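Local coordinates for protein N5-carboxyaminoimidazole ribonucleotide synthetase (Bacillus anthracis, PDB 3QFF) that probably uses ATP and bicarbonate to carboxylate 5-aminoimidazole ribonucleotide, giving N5-carboxyaminoimidazole ribonucleotide in purine biosynthesis, at residues 69-72 / 73-77; 90-93 / 94-98; 42-46 / 47-51; 81-84 / 85-88. All blocks are in the same frame, centred on the assembly; numbering follows the deposited sequence.

All four contacts lie in the N-terminal preATP-grasp domain, whose Rossmann-like parallel sheet has the order 57-60, 39-44, 16-20, 78-81. Along the chain contact 3 comes first, at the end of strand 39-44; contact 1 closes helix 66-74, contact 4 leads out of strand 78-81, and contact 2 closes helix 88-97. Contacts 1 and 2 have centres 10 Å apart, because their two helices pack together. Contact 1 also touches contact 3, and contact 4 feeds into contact 2, centres 12 Å apart. Contacts 3 and 4 do not touch, but both begin in strands and run on into loops. Together they hold helices and loops onto one sheet, contact 4 bringing Glu-84 toward the bound ADP.

Contact 1 of 4, residues 69-72 / 73-77; sequences IQHL and AEISD
Leu-72 O is the acceptor on which the end of helix 66-74 closes. Ser-76 OG donates to Leu-72 O at 2.7 Å, and the backbone N of Ile-75 reaches Leu-72 O at 3.3 Å. Both donors stand well out of the carbonyl plane, one on each face, and off the lone pairs. With its OG beside the backbone N (chi1 -63°), Ser-76 turns the hydroxyl back over the last turn. The Leu-72 side chain packs close by, its CD1 4.0 Å from Ser-76 OG, and continues inward onto Ala-41 and Leu-43 of strand 39-44. This is the C-terminal end of a helix covering a Rossmann-like parallel sheet: the regular bonds, such as Glu-74 N to Gln-70 O at 2.9 Å, give way at Ile-75, whose N holds His-71 O only weakly. Ala-73 is buried too, its CB against Trp-93 and Leu-94 of helix 88-97. The outer side is looser. There Glu-74, extended beyond CG, brings OE2 to the edge of the His-71 ring, 3.6 Å from CD2 and in the ring plane, with carboxylate and imidazole planes 85° apart. His-71 NE2 stays 4.8 Å from Glu-74 OE2, not in contact, so any attraction between the two exposed groups is probably modest.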
ATOM      1  N   ILE A  69      -4.609  14.517  25.028  1.00 28.21           N
ATOM      2  CA  ILE A  69      -4.955  13.096  24.912  1.00 27.63           C
ATOM      3  C   ILE A  69      -6.490  12.934  24.892  1.00 27.78           C
ATOM      4  O   ILE A  69      -7.040  12.159  24.096  1.00 27.10           O
ATOM      5  CB  ILE A  69      -4.326  12.259  26.083  1.00 28.26           C
ATOM      6  CG1 ILE A  69      -2.808  12.065  25.896  1.00 27.97           C
ATOM      7  CG2 ILE A  69      -5.019  10.897  26.250  1.00 27.13           C
ATOM      8  CD1 ILE A  69      -2.422  11.265  24.653  1.00 29.37           C
ATOM      9  N   GLN A  70      -7.159  13.683  25.772  1.00 27.55           N
ATOM     10  CA  GLN A  70      -8.612  13.690  25.852  1.00 27.87           C
ATOM     11  C   GLN A  70      -9.239  14.234  24.580  1.00 27.52           C
ATOM     12  O   GLN A  70     -10.231  13.693  24.109  1.00 27.10           O
ATOM     13  CB  GLN A  70      -9.093  14.479  27.079  1.00 28.41           C
ATOM     14  CG  GLN A  70      -8.999  13.665  28.370  1.00 30.27           C
ATOM     15  CD  GLN A  70      -9.204  14.487  29.631  1.00 33.12           C
ATOM     16  OE1 GLN A  70      -9.237  15.714  29.596  1.00 34.13           O
ATOM     17  NE2 GLN A  70      -9.335  13.801  30.758  1.00 34.15           N
ATOM     18  N   HIS A  71      -8.662  15.303  24.034  1.00 27.29           N
ATOM     19  CA  HIS A  71      -9.164  15.879  22.794  1.00 27.46           C
ATOM     20  C   HIS A  71      -9.055  14.881  21.624  1.00 26.72           C
ATOM     21  O   HIS A  71      -9.980  14.751  20.843  1.00 26.54           O
ATOM     22  CB  HIS A  71      -8.477  17.210  22.467  1.00 27.85           C
ATOM     23  CG  HIS A  71      -9.020  17.870  21.240  1.00 29.96           C
ATOM     24  ND1 HIS A  71      -8.216  18.486  20.304  1.00 33.07           N
ATOM     25  CD2 HIS A  71     -10.288  17.977  20.774  1.00 31.07           C
ATOM     26  CE1 HIS A  71      -8.966  18.951  19.319  1.00 32.18           C
ATOM     27  NE2 HIS A  71     -10.226  18.656  19.581  1.00 32.95           N
ATOM     28  N   LEU A  72      -7.932  14.170  21.531  1.00 26.27           N
ATOM     29  CA  LEU A  72      -7.767  13.107  20.528  1.00 25.77           C
ATOM     30  C   LEU A  72      -8.819  12.023  20.695  1.00 25.36           C
ATOM     31  O   LEU A  72      -9.451  11.603  19.721  1.00 25.29           O
ATOM     32  CB  LEU A  72      -6.365  12.476  20.613  1.00 25.43           C
ATOM     33  CG  LEU A  72      -6.047  11.341  19.627  1.00 25.83           C
ATOM     34  CD1 LEU A  72      -5.937  11.883  18.191  1.00 24.47           C
ATOM     35  CD2 LEU A  72      -4.743  10.687  20.030  1.00 25.74           C
ATOM     36  N   ALA A  73      -9.013  11.578  21.930  1.00 25.01           N
ATOM     37  CA  ALA A  73      -9.971  10.515  22.201  1.00 25.85           C
ATOM     38  C   ALA A  73     -11.382  10.938  21.815  1.00 26.20           C
ATOM     39  O   ALA A  73     -12.120  10.149  21.215  1.00 26.15           O
ATOM     40  CB  ALA A  73      -9.907  10.096  23.669  1.00 25.66           C
ATOM     41  N   GLU A  74     -11.722  12.189  22.140  1.00 26.03           N
ATOM     42  CA  GLU A  74     -13.048  12.787  21.898  1.00 27.17           C
ATOM     43  C   GLU A  74     -13.486  12.786  20.448  1.00 25.71           C
ATOM     44  O   GLU A  74     -14.685  12.854  20.161  1.00 26.06           O
ATOM     45  CB  GLU A  74     -13.037  14.263  22.298  1.00 26.93           C
ATOM     46  CG  GLU A  74     -13.200  14.549  23.747  1.00 33.16           C
ATOM     47  CD  GLU A  74     -13.242  16.042  24.015  1.00 35.72           C
ATOM     48  OE1 GLU A  74     -13.788  16.412  25.062  1.00 40.23           O
ATOM     49  OE2 GLU A  74     -12.747  16.841  23.176  1.00 38.72           O
ATOM     50  N   ILE A  75     -12.519  12.785  19.541  1.00 24.94           N
ATOM     51  CA  ILE A  75     -12.819  12.854  18.117  1.00 24.63           C
ATOM     52  C   ILE A  75     -12.460  11.568  17.374  1.00 24.31           C
ATOM     53  O   ILE A  75     -12.554  11.505  16.144  1.00 24.00           O
ATOM     54  CB  ILE A  75     -12.128  14.054  17.477  1.00 25.08           C
ATOM     55  CG1 ILE A  75     -10.604  13.829  17.470  1.00 24.71           C
ATOM     56  CG2 ILE A  75     -12.562  15.341  18.207  1.00 24.32           C
ATOM     57  CD1 ILE A  75      -9.798  14.930  16.868  1.00 30.71           C
ATOM     58  N   SER A  76     -12.076  10.544  18.131  1.00 23.89           N
ATOM     59  CA  SER A  76     -11.663   9.252  17.569  1.00 23.60           C
ATOM     60  C   SER A  76     -12.652   8.144  17.928  1.00 23.08           C
ATOM     61  O   SER A  76     -13.084   8.041  19.068  1.00 23.45           O
ATOM     62  CB  SER A  76     -10.284   8.866  18.120  1.00 23.62           C
ATOM     63  OG  SER A  76      -9.304   9.799  17.715  1.00 24.56           O
ATOM     64  N   ASP A  77     -12.985   7.303  16.951  1.00 22.97           N
ATOM     65  CA  ASP A  77     -13.806   6.114  17.182  1.00 22.46           C
ATOM     66  C   ASP A  77     -13.012   4.938  17.746  1.00 22.90           C
ATOM     67  O   ASP A  77     -13.573   4.059  18.416  1.00 23.13           O
ATOM     68  CB  ASP A  77     -14.522   5.749  15.891  1.00 22.72           C
ATOM     69  CG  ASP A  77     -15.411   6.894  15.406  1.00 22.78           C
ATOM     70  OD1 ASP A  77     -16.567   6.986  15.893  1.00 23.40           O
ATOM     71  OD2 ASP A  77     -14.938   7.715  14.588  1.00 22.33           O
TER

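Contact 2 of 4, residues 90-93 / 94-98; sequences CLQW and LEKHA
Trp-93 and His-97, one helical turn apart, set their side chains across each other at about a right angle. His-97 CB sits over one face of the indole, 3.8 Å from the centroid of the six-membered ring of Trp-93 and 17° off its normal, a CH-pi contact. Beyond CB the imidazole leans over the pyrrole part: His-97 CD2 comes within 3.4 Å of Trp-93 CD1. The planes are inclined at 45°, so the two rings form an oblique pair, neither stacked nor edge-to-face. The torsions explain the meeting. Trp-93 swings CG opposite its backbone N (chi1 -166°), so that the indole projects outward and leans toward the following turn, while the CG of His-97 lies opposite its carbonyl carbon and comes back to meet it. Behind the rings, His-97 N donates to Trp-93 O at 2.7 Å. Ala-98 is where the chain leaves helical geometry, so the pair marks the last turn of the helix. On the inner side Leu-94 lays CD1 against Cys-90 O, at 3.4 Å. Glu-95 turns elsewhere, its OE1 hydrogen-bonded to Ser-104. Helix 88-97 packs against helix 66-74, with Trp-93 on Gln-70 and Leu-94 on Ile-69, while Leu-91 reaches Ile-86 in the loop that follows strand 78-81.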
ATOM      1  N   CYS A  90      -2.955   8.616  31.827  1.00 26.00           N
ATOM      2  CA  CYS A  90      -3.435   8.799  30.463  1.00 26.33           C
ATOM      3  C   CYS A  90      -3.909   7.469  29.879  1.00 25.71           C
ATOM      4  O   CYS A  90      -4.960   7.426  29.241  1.00 25.25           O
ATOM      5  CB  CYS A  90      -2.347   9.444  29.581  1.00 27.05           C
ATOM      6  SG  CYS A  90      -1.981  11.213  29.973  1.00 31.79           S
ATOM      7  N   LEU A  91      -3.163   6.383  30.124  1.00 25.26           N
ATOM      8  CA  LEU A  91      -3.582   5.050  29.653  1.00 25.44           C
ATOM      9  C   LEU A  91      -4.904   4.606  30.270  1.00 25.55           C
ATOM     10  O   LEU A  91      -5.774   4.102  29.553  1.00 25.11           O
ATOM     11  CB  LEU A  91      -2.512   3.982  29.903  1.00 25.34           C
ATOM     12  CG  LEU A  91      -1.278   3.979  28.993  1.00 25.88           C
ATOM     13  CD1 LEU A  91      -0.222   3.025  29.560  1.00 26.02           C
ATOM     14  CD2 LEU A  91      -1.649   3.593  27.557  1.00 23.67           C
ATOM     15  N   GLN A  92      -5.066   4.807  31.590  1.00 25.55           N
ATOM     16  CA  GLN A  92      -6.317   4.428  32.246  1.00 25.76           C
ATOM     17  C   GLN A  92      -7.469   5.274  31.708  1.00 25.98           C
ATOM     18  O   GLN A  92      -8.565   4.758  31.465  1.00 26.07           O
ATOM     19  CB  GLN A  92      -6.242   4.561  33.776  1.00 25.50           C
ATOM     20  CG  GLN A  92      -7.516   4.061  34.468  1.00 25.83           C
ATOM     21  CD  GLN A  92      -7.397   3.988  35.986  1.00 24.73           C
ATOM     22  OE1 GLN A  92      -7.136   2.924  36.547  1.00 25.55           O
ATOM     23  NE2 GLN A  92      -7.596   5.116  36.650  1.00 22.78           N
ATOM     24  N   TRP A  93      -7.226   6.570  31.522  1.00 26.61           N
ATOM     25  CA  TRP A  93      -8.291   7.429  31.010  1.00 27.49           C
ATOM     26  C   TRP A  93      -8.800   6.905  29.657  1.00 27.05           C
ATOM     27  O   TRP A  93     -10.007   6.697  29.465  1.00 26.73           O
ATOM     28  CB  TRP A  93      -7.870   8.895  30.918  1.00 27.58           C
ATOM     29  CG  TRP A  93      -9.079   9.750  30.717  1.00 30.91           C
ATOM     30  CD1 TRP A  93      -9.878  10.300  31.691  1.00 32.77           C
ATOM     31  CD2 TRP A  93      -9.675  10.096  29.465  1.00 32.08           C
ATOM     32  NE1 TRP A  93     -10.921  10.986  31.114  1.00 34.10           N
ATOM     33  CE2 TRP A  93     -10.820  10.876  29.747  1.00 33.46           C
ATOM     34  CE3 TRP A  93      -9.345   9.830  28.126  1.00 33.40           C
ATOM     35  CZ2 TRP A  93     -11.639  11.398  28.740  1.00 34.59           C
ATOM     36  CZ3 TRP A  93     -10.164  10.351  27.122  1.00 33.82           C
ATOM     37  CH2 TRP A  93     -11.300  11.118  27.437  1.00 34.09           C
ATOM     38  N   LEU A  94      -7.867   6.665  28.744  1.00 27.22           N
ATOM     39  CA  LEU A  94      -8.190   6.144  27.410  1.00 27.82           C
ATOM     40  C   LEU A  94      -8.915   4.809  27.467  1.00 28.99           C
ATOM     41  O   LEU A  94      -9.942   4.621  26.803  1.00 28.90           O
ATOM     42  CB  LEU A  94      -6.912   5.982  26.596  1.00 27.45           C
ATOM     43  CG  LEU A  94      -6.282   7.293  26.150  1.00 26.78           C
ATOM     44  CD1 LEU A  94      -4.811   7.072  25.836  1.00 26.39           C
ATOM     45  CD2 LEU A  94      -7.040   7.846  24.952  1.00 25.09           C
ATOM     46  N   GLU A  95      -8.381   3.885  28.267  1.00 29.73           N
ATOM     47  CA  GLU A  95      -8.950   2.543  28.379  1.00 31.17           C
ATOM     48  C   GLU A  95     -10.399   2.568  28.868  1.00 31.14           C
ATOM     49  O   GLU A  95     -11.241   1.799  28.396  1.00 30.86           O
ATOM     50  CB  GLU A  95      -8.080   1.661  29.282  1.00 31.68           C
ATOM     51  CG  GLU A  95      -8.258   0.164  29.047  1.00 35.45           C
ATOM     52  CD  GLU A  95      -7.311  -0.682  29.876  1.00 40.63           C
ATOM     53  OE1 GLU A  95      -6.677  -0.142  30.806  1.00 43.10           O
ATOM     54  OE2 GLU A  95      -7.197  -1.895  29.595  1.00 44.22           O
ATOM     55  N   LYS A  96     -10.704   3.478  29.786  1.00 31.49           N
ATOM     56  CA  LYS A  96     -12.025   3.491  30.366  1.00 32.01           C
ATOM     57  C   LYS A  96     -12.991   4.506  29.744  1.00 31.83           C
ATOM     58  O   LYS A  96     -14.198   4.271  29.729  1.00 31.89           O
ATOM     59  CB  LYS A  96     -11.946   3.625  31.891  1.00 32.76           C
ATOM     60  CG  LYS A  96     -11.000   2.584  32.571  1.00 35.03           C
ATOM     61  CD  LYS A  96     -11.500   1.139  32.479  1.00 36.74           C
ATOM     62  CE  LYS A  96     -10.399   0.168  32.868  1.00 38.32           C
ATOM     63  NZ  LYS A  96     -10.721  -1.251  32.542  1.00 39.81           N
ATOM     64  N   HIS A  97     -12.474   5.603  29.191  1.00 31.47           N
ATOM     65  CA  HIS A  97     -13.349   6.659  28.659  1.00 31.65           C
ATOM     66  C   HIS A  97     -13.283   6.860  27.143  1.00 31.02           C
ATOM     67  O   HIS A  97     -14.070   7.622  26.576  1.00 31.32           O
ATOM     68  CB  HIS A  97     -13.105   7.982  29.394  1.00 32.56           C
ATOM     69  CG  HIS A  97     -13.262   7.877  30.877  1.00 35.31           C
ATOM     70  ND1 HIS A  97     -14.470   7.597  31.479  1.00 39.52           N
ATOM     71  CD2 HIS A  97     -12.362   8.007  31.880  1.00 38.48           C
ATOM     72  CE1 HIS A  97     -14.309   7.565  32.791  1.00 41.17           C
ATOM     73  NE2 HIS A  97     -13.037   7.810  33.061  1.00 41.35           N
ATOM     74  N   ALA A  98     -12.330   6.199  26.491  1.00 29.78           N
ATOM     75  CA  ALA A  98     -12.291   6.144  25.036  1.00 28.55           C
ATOM     76  C   ALA A  98     -12.363   4.680  24.635  1.00 27.60           C
ATOM     77  O   ALA A  98     -12.634   3.807  25.471  1.00 26.68           O
ATOM     78  CB  ALA A  98     -11.008   6.775  24.503  1.00 29.25           C
TER

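Contact 3 of 4, residues 42-46 / 47-51; sequences VLDPT and KNSPC
A water joins the two halves of this bend: it donates to Thr-46 O at 2.6 Å and accepts from Ser-49 N at 3.1 Å, bridging backbone groups that stand too far apart to bond directly. Inside the bend, Asp-44 packs its carboxylate against Ser-49, with Asp-44 OD1 3.8 Å from Ser-49 CB. Asp-44 OD1 also accepts from Thr-46 N at 2.9 Å, on the anti side and 26° out of the carboxylate plane, which makes an Asx turn where the strand runs out into the loop. Asp-44 OD2 takes a hydrogen bond from Gly-22 N, so both carboxylate oxygens are engaged and the rotation of the group is fixed. Ser-49 OG holds Ala-52 N. Deeper in, Cys-51 returns to the strand, its SG 3.8 Å from both CB and CG2 of Val-42. Thr-46 and Lys-47, by contrast, are exposed. An acidic residue ending the second strand beside a glycine-rich turn is reminiscent of Rossmann-type folds; here Asp-44 bonds to the turn itself, consistent with the Rossmann-like topology of the preATP-grasp domain.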
ATOM      1  N   VAL A  42      -4.075  12.401  14.551  1.00 23.98           N
ATOM      2  CA  VAL A  42      -2.803  12.082  15.201  1.00 24.00           C
ATOM      3  C   VAL A  42      -2.467  13.133  16.257  1.00 24.86           C
ATOM      4  O   VAL A  42      -2.760  14.318  16.082  1.00 24.47           O
ATOM      5  CB  VAL A  42      -1.631  11.934  14.164  1.00 24.01           C
ATOM      6  CG1 VAL A  42      -1.503  13.173  13.279  1.00 24.09           C
ATOM      7  CG2 VAL A  42      -0.285  11.635  14.856  1.00 22.99           C
ATOM      8  N   LEU A  43      -1.866  12.683  17.354  1.00 25.68           N
ATOM      9  CA  LEU A  43      -1.271  13.574  18.357  1.00 25.98           C
ATOM     10  C   LEU A  43       0.234  13.339  18.432  1.00 26.61           C
ATOM     11  O   LEU A  43       0.688  12.193  18.531  1.00 25.93           O
ATOM     12  CB  LEU A  43      -1.918  13.360  19.726  1.00 26.09           C
ATOM     13  CG  LEU A  43      -1.463  14.178  20.946  1.00 26.71           C
ATOM     14  CD1 LEU A  43      -2.546  14.124  21.995  1.00 27.97           C
ATOM     15  CD2 LEU A  43      -0.146  13.674  21.541  1.00 25.55           C
ATOM     16  N   ASP A  44       0.993  14.434  18.423  1.00 27.07           N
ATOM     17  CA  ASP A  44       2.458  14.398  18.364  1.00 28.70           C
ATOM     18  C   ASP A  44       3.000  15.768  18.804  1.00 29.63           C
ATOM     19  O   ASP A  44       2.396  16.794  18.498  1.00 28.97           O
ATOM     20  CB  ASP A  44       2.919  14.091  16.930  1.00 28.82           C
ATOM     21  CG  ASP A  44       4.420  13.790  16.833  1.00 31.52           C
ATOM     22  OD1 ASP A  44       5.213  14.742  16.693  1.00 32.04           O
ATOM     23  OD2 ASP A  44       4.808  12.596  16.895  1.00 34.27           O
ATOM     24  N   PRO A  45       4.127  15.781  19.546  1.00 31.22           N
ATOM     25  CA  PRO A  45       4.772  17.012  20.032  1.00 32.05           C
ATOM     26  C   PRO A  45       5.243  17.982  18.947  1.00 33.40           C
ATOM     27  O   PRO A  45       5.356  19.190  19.209  1.00 33.57           O
ATOM     28  CB  PRO A  45       5.988  16.480  20.801  1.00 32.33           C
ATOM     29  CG  PRO A  45       5.577  15.150  21.270  1.00 32.23           C
ATOM     30  CD  PRO A  45       4.720  14.586  20.165  1.00 30.89           C
ATOM     31  N   THR A  46       5.545  17.467  17.758  1.00 34.55           N
ATOM     32  CA  THR A  46       6.080  18.293  16.669  1.00 35.58           C
ATOM     33  C   THR A  46       5.048  18.447  15.558  1.00 35.88           C
ATOM     34  O   THR A  46       4.358  17.490  15.222  1.00 36.34           O
ATOM     35  CB  THR A  46       7.361  17.674  16.075  1.00 35.64           C
ATOM     36  OG1 THR A  46       8.246  17.298  17.136  1.00 36.63           O
ATOM     37  CG2 THR A  46       8.076  18.668  15.161  1.00 37.04           C
ATOM     38  N   LYS A  47       4.948  19.650  15.000  1.00 35.91           N
ATOM     39  CA  LYS A  47       4.083  19.914  13.847  1.00 36.25           C
ATOM     40  C   LYS A  47       4.636  19.263  12.579  1.00 35.62           C
ATOM     41  O   LYS A  47       5.839  19.030  12.469  1.00 35.85           O
ATOM     42  CB  LYS A  47       3.893  21.428  13.643  1.00 36.50           C
ATOM     43  CG  LYS A  47       2.862  21.797  12.561  1.00 39.26           C
ATOM     44  CD  LYS A  47       1.922  22.921  13.007  1.00 42.46           C
ATOM     45  CE  LYS A  47       2.421  24.283  12.545  1.00 45.05           C
ATOM     46  NZ  LYS A  47       1.956  24.581  11.151  1.00 46.18           N
ATOM     47  N   ASN A  48       3.746  18.979  11.629  1.00 34.76           N
ATOM     48  CA  ASN A  48       4.113  18.380  10.346  1.00 34.06           C
ATOM     49  C   ASN A  48       4.895  17.059  10.493  1.00 32.38           C
ATOM     50  O   ASN A  48       5.818  16.776   9.709  1.00 32.27           O
ATOM     51  CB  ASN A  48       4.881  19.410   9.488  1.00 34.99           C
ATOM     52  CG  ASN A  48       4.936  19.035   8.021  1.00 37.10           C
ATOM     53  OD1 ASN A  48       3.945  18.586   7.430  1.00 39.95           O
ATOM     54  ND2 ASN A  48       6.104  19.223   7.417  1.00 40.07           N
ATOM     55  N   SER A  49       4.533  16.255  11.498  1.00 29.96           N
ATOM     56  CA  SER A  49       5.156  14.933  11.688  1.00 28.01           C
ATOM     57  C   SER A  49       4.895  14.036  10.475  1.00 26.85           C
ATOM     58  O   SER A  49       4.040  14.360   9.654  1.00 26.84           O
ATOM     59  CB  SER A  49       4.658  14.253  12.972  1.00 27.68           C
ATOM     60  OG  SER A  49       3.267  14.010  12.926  1.00 26.36           O
ATOM     61  N   PRO A  50       5.654  12.926  10.332  1.00 26.03           N
ATOM     62  CA  PRO A  50       5.370  11.985   9.251  1.00 25.36           C
ATOM     63  C   PRO A  50       3.908  11.545   9.200  1.00 25.33           C
ATOM     64  O   PRO A  50       3.335  11.467   8.110  1.00 24.37           O
ATOM     65  CB  PRO A  50       6.273  10.797   9.586  1.00 25.13           C
ATOM     66  CG  PRO A  50       7.469  11.441  10.184  1.00 25.00           C
ATOM     67  CD  PRO A  50       6.912  12.575  11.027  1.00 26.22           C
ATOM     68  N   CYS A  51       3.299  11.287  10.360  1.00 24.99           N
ATOM     69  CA  CYS A  51       1.911  10.822  10.358  1.00 25.75           C
ATOM     70  C   CYS A  51       0.949  11.972  10.028  1.00 25.90           C
ATOM     71  O   CYS A  51       0.016  11.796   9.254  1.00 26.18           O
ATOM     72  CB  CYS A  51       1.565  10.128  11.682  1.00 25.52           C
ATOM     73  SG  CYS A  51      -0.114   9.480  11.762  1.00 28.38           S
TER
HETATM   74  O   HOH W   1       2.466  16.543  13.768  1.00 35.11           O

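Contact 4 of 4, residues 81-84 / 85-88; sequences YEFE and NIDY
One face of the Phe-83 ring is laid against the backbone at Asn-85, whose N stands 3.7 Å above the ring plane, offset toward the rim. Farther along the ring, Phe-83 CE1 is 3.3 Å from Asn-85 O and Phe-83 CZ touches Asn-85 CB at 3.5 Å. A fully extended first torsion (chi1 179°) carries the Phe-83 ring alongside Asn-85, both side chains pointing the same way. The ring also stacks on Tyr-63. Asn-85 is the centre of an inverse gamma turn, in which Ile-86 N makes a weak, bent bond to Glu-84 O at 2.9 Å. This tight turn belongs to the loop that carries the chain from strand 78-81 of the Rossmann-like sheet to helix 88-97, where Asp-87 is the N-cap, its OD2 accepting from Cys-90 N. On the buried side Ile-86 CD1 comes 3.9 Å from Tyr-81 CB, and Ile-86 CG1 meets Phe-83 CD1 at 4.1 Å. Phe-83 O, buried beneath this isoleucine, has no polar partner in the model. A water spans the two carbonyls Glu-84 O and Ile-86 O, within hydrogen-bonding distance of both, while the Glu-84 carboxylate forms a salt bridge with Arg-278, its side chain about 10 Å from the bound ADP.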
ATOM      1  N   TYR A  81      -1.693   3.503  19.484  1.00 25.49           N
ATOM      2  CA  TYR A  81      -0.477   4.263  19.764  1.00 26.84           C
ATOM      3  C   TYR A  81       0.709   3.730  18.981  1.00 28.00           C
ATOM      4  O   TYR A  81       0.815   2.526  18.725  1.00 28.71           O
ATOM      5  CB  TYR A  81      -0.143   4.184  21.263  1.00 26.76           C
ATOM      6  CG  TYR A  81       0.016   2.748  21.726  1.00 27.01           C
ATOM      7  CD1 TYR A  81      -1.060   2.046  22.273  1.00 26.72           C
ATOM      8  CD2 TYR A  81       1.230   2.078  21.561  1.00 27.36           C
ATOM      9  CE1 TYR A  81      -0.917   0.703  22.670  1.00 28.41           C
ATOM     10  CE2 TYR A  81       1.379   0.752  21.943  1.00 26.78           C
ATOM     11  CZ  TYR A  81       0.313   0.074  22.494  1.00 26.95           C
ATOM     12  OH  TYR A  81       0.486  -1.234  22.859  1.00 29.31           O
ATOM     13  N   GLU A  82       1.615   4.642  18.639  1.00 29.17           N
ATOM     14  CA  GLU A  82       2.965   4.296  18.204  1.00 30.38           C
ATOM     15  C   GLU A  82       3.913   4.568  19.371  1.00 30.47           C
ATOM     16  O   GLU A  82       4.853   3.803  19.626  1.00 30.31           O
ATOM     17  CB  GLU A  82       3.368   5.152  17.000  1.00 30.86           C
ATOM     18  CG  GLU A  82       4.857   5.529  17.003  1.00 33.30           C
ATOM     19  CD  GLU A  82       5.191   6.598  16.008  1.00 34.81           C
ATOM     20  OE1 GLU A  82       5.418   7.752  16.429  1.00 35.93           O
ATOM     21  OE2 GLU A  82       5.236   6.275  14.808  1.00 35.35           O
ATOM     22  N   PHE A  83       3.659   5.674  20.069  1.00 30.56           N
ATOM     23  CA  PHE A  83       4.477   6.063  21.208  1.00 30.87           C
ATOM     24  C   PHE A  83       4.083   5.202  22.397  1.00 30.67           C
ATOM     25  O   PHE A  83       2.904   5.093  22.731  1.00 29.67           O
ATOM     26  CB  PHE A  83       4.316   7.550  21.516  1.00 30.95           C
ATOM     27  CG  PHE A  83       5.127   8.013  22.705  1.00 32.93           C
ATOM     28  CD1 PHE A  83       4.493   8.329  23.914  1.00 33.12           C
ATOM     29  CD2 PHE A  83       6.519   8.105  22.625  1.00 33.90           C
ATOM     30  CE1 PHE A  83       5.239   8.751  25.030  1.00 34.88           C
ATOM     31  CE2 PHE A  83       7.276   8.524  23.737  1.00 35.52           C
ATOM     32  CZ  PHE A  83       6.628   8.849  24.939  1.00 34.47           C
ATOM     33  N   GLU A  84       5.084   4.572  23.008  1.00 31.03           N
ATOM     34  CA  GLU A  84       4.855   3.544  24.018  1.00 31.90           C
ATOM     35  C   GLU A  84       4.883   4.064  25.459  1.00 31.94           C
ATOM     36  O   GLU A  84       4.233   3.487  26.339  1.00 32.50           O
ATOM     37  CB  GLU A  84       5.873   2.419  23.867  1.00 32.37           C
ATOM     38  CG  GLU A  84       5.638   1.515  22.672  1.00 34.61           C
ATOM     39  CD  GLU A  84       6.838   0.642  22.381  1.00 37.27           C
ATOM     40  OE1 GLU A  84       6.745  -0.577  22.600  1.00 39.91           O
ATOM     41  OE2 GLU A  84       7.880   1.173  21.939  1.00 40.02           O
ATOM     42  N   ASN A  85       5.615   5.149  25.695  1.00 31.12           N
ATOM     43  CA  ASN A  85       5.827   5.628  27.055  1.00 31.40           C
ATOM     44  C   ASN A  85       4.710   6.555  27.560  1.00 30.69           C
ATOM     45  O   ASN A  85       4.971   7.598  28.141  1.00 30.68           O
ATOM     46  CB  ASN A  85       7.226   6.254  27.211  1.00 31.59           C
ATOM     47  CG  ASN A  85       7.636   6.416  28.676  1.00 35.03           C
ATOM     48  OD1 ASN A  85       7.374   5.545  29.510  1.00 35.91           O
ATOM     49  ND2 ASN A  85       8.265   7.548  28.995  1.00 37.00           N
ATOM     50  N   ILE A  86       3.464   6.150  27.325  1.00 29.82           N
ATOM     51  CA  ILE A  86       2.294   6.870  27.816  1.00 29.60           C
ATOM     52  C   ILE A  86       2.181   6.564  29.312  1.00 29.14           C
ATOM     53  O   ILE A  86       2.259   5.404  29.709  1.00 29.06           O
ATOM     54  CB  ILE A  86       1.007   6.410  27.085  1.00 29.29           C
ATOM     55  CG1 ILE A  86       1.149   6.568  25.561  1.00 29.55           C
ATOM     56  CG2 ILE A  86      -0.229   7.169  27.611  1.00 30.45           C
ATOM     57  CD1 ILE A  86       0.025   5.877  24.766  1.00 31.65           C
ATOM     58  N   ASP A  87       2.027   7.581  30.147  1.00 29.13           N
ATOM     59  CA  ASP A  87       1.944   7.294  31.585  1.00 29.28           C
ATOM     60  C   ASP A  87       0.592   6.675  31.986  1.00 28.66           C
ATOM     61  O   ASP A  87      -0.381   6.708  31.221  1.00 27.93           O
ATOM     62  CB  ASP A  87       2.357   8.499  32.448  1.00 30.06           C
ATOM     63  CG  ASP A  87       1.390   9.657  32.356  1.00 31.89           C
ATOM     64  OD1 ASP A  87       1.850  10.820  32.429  1.00 34.57           O
ATOM     65  OD2 ASP A  87       0.177   9.412  32.221  1.00 34.26           O
ATOM     66  N   TYR A  88       0.551   6.077  33.168  1.00 27.77           N
ATOM     67  CA  TYR A  88      -0.636   5.354  33.598  1.00 27.68           C
ATOM     68  C   TYR A  88      -1.925   6.170  33.678  1.00 27.07           C
ATOM     69  O   TYR A  88      -2.967   5.644  33.334  1.00 27.66           O
ATOM     70  CB  TYR A  88      -0.397   4.662  34.938  1.00 27.66           C
ATOM     71  CG  TYR A  88       0.596   3.518  34.909  1.00 29.26           C
ATOM     72  CD1 TYR A  88       1.382   3.253  36.020  1.00 30.71           C
ATOM     73  CD2 TYR A  88       0.746   2.697  33.781  1.00 31.89           C
ATOM     74  CE1 TYR A  88       2.288   2.209  36.036  1.00 32.75           C
ATOM     75  CE2 TYR A  88       1.665   1.641  33.787  1.00 33.30           C
ATOM     76  CZ  TYR A  88       2.430   1.412  34.933  1.00 33.44           C
ATOM     77  OH  TYR A  88       3.352   0.399  35.003  1.00 35.33           O
TER
HETATM   78  O   HOH W   2       3.763   3.163  29.018  1.00 37.67           O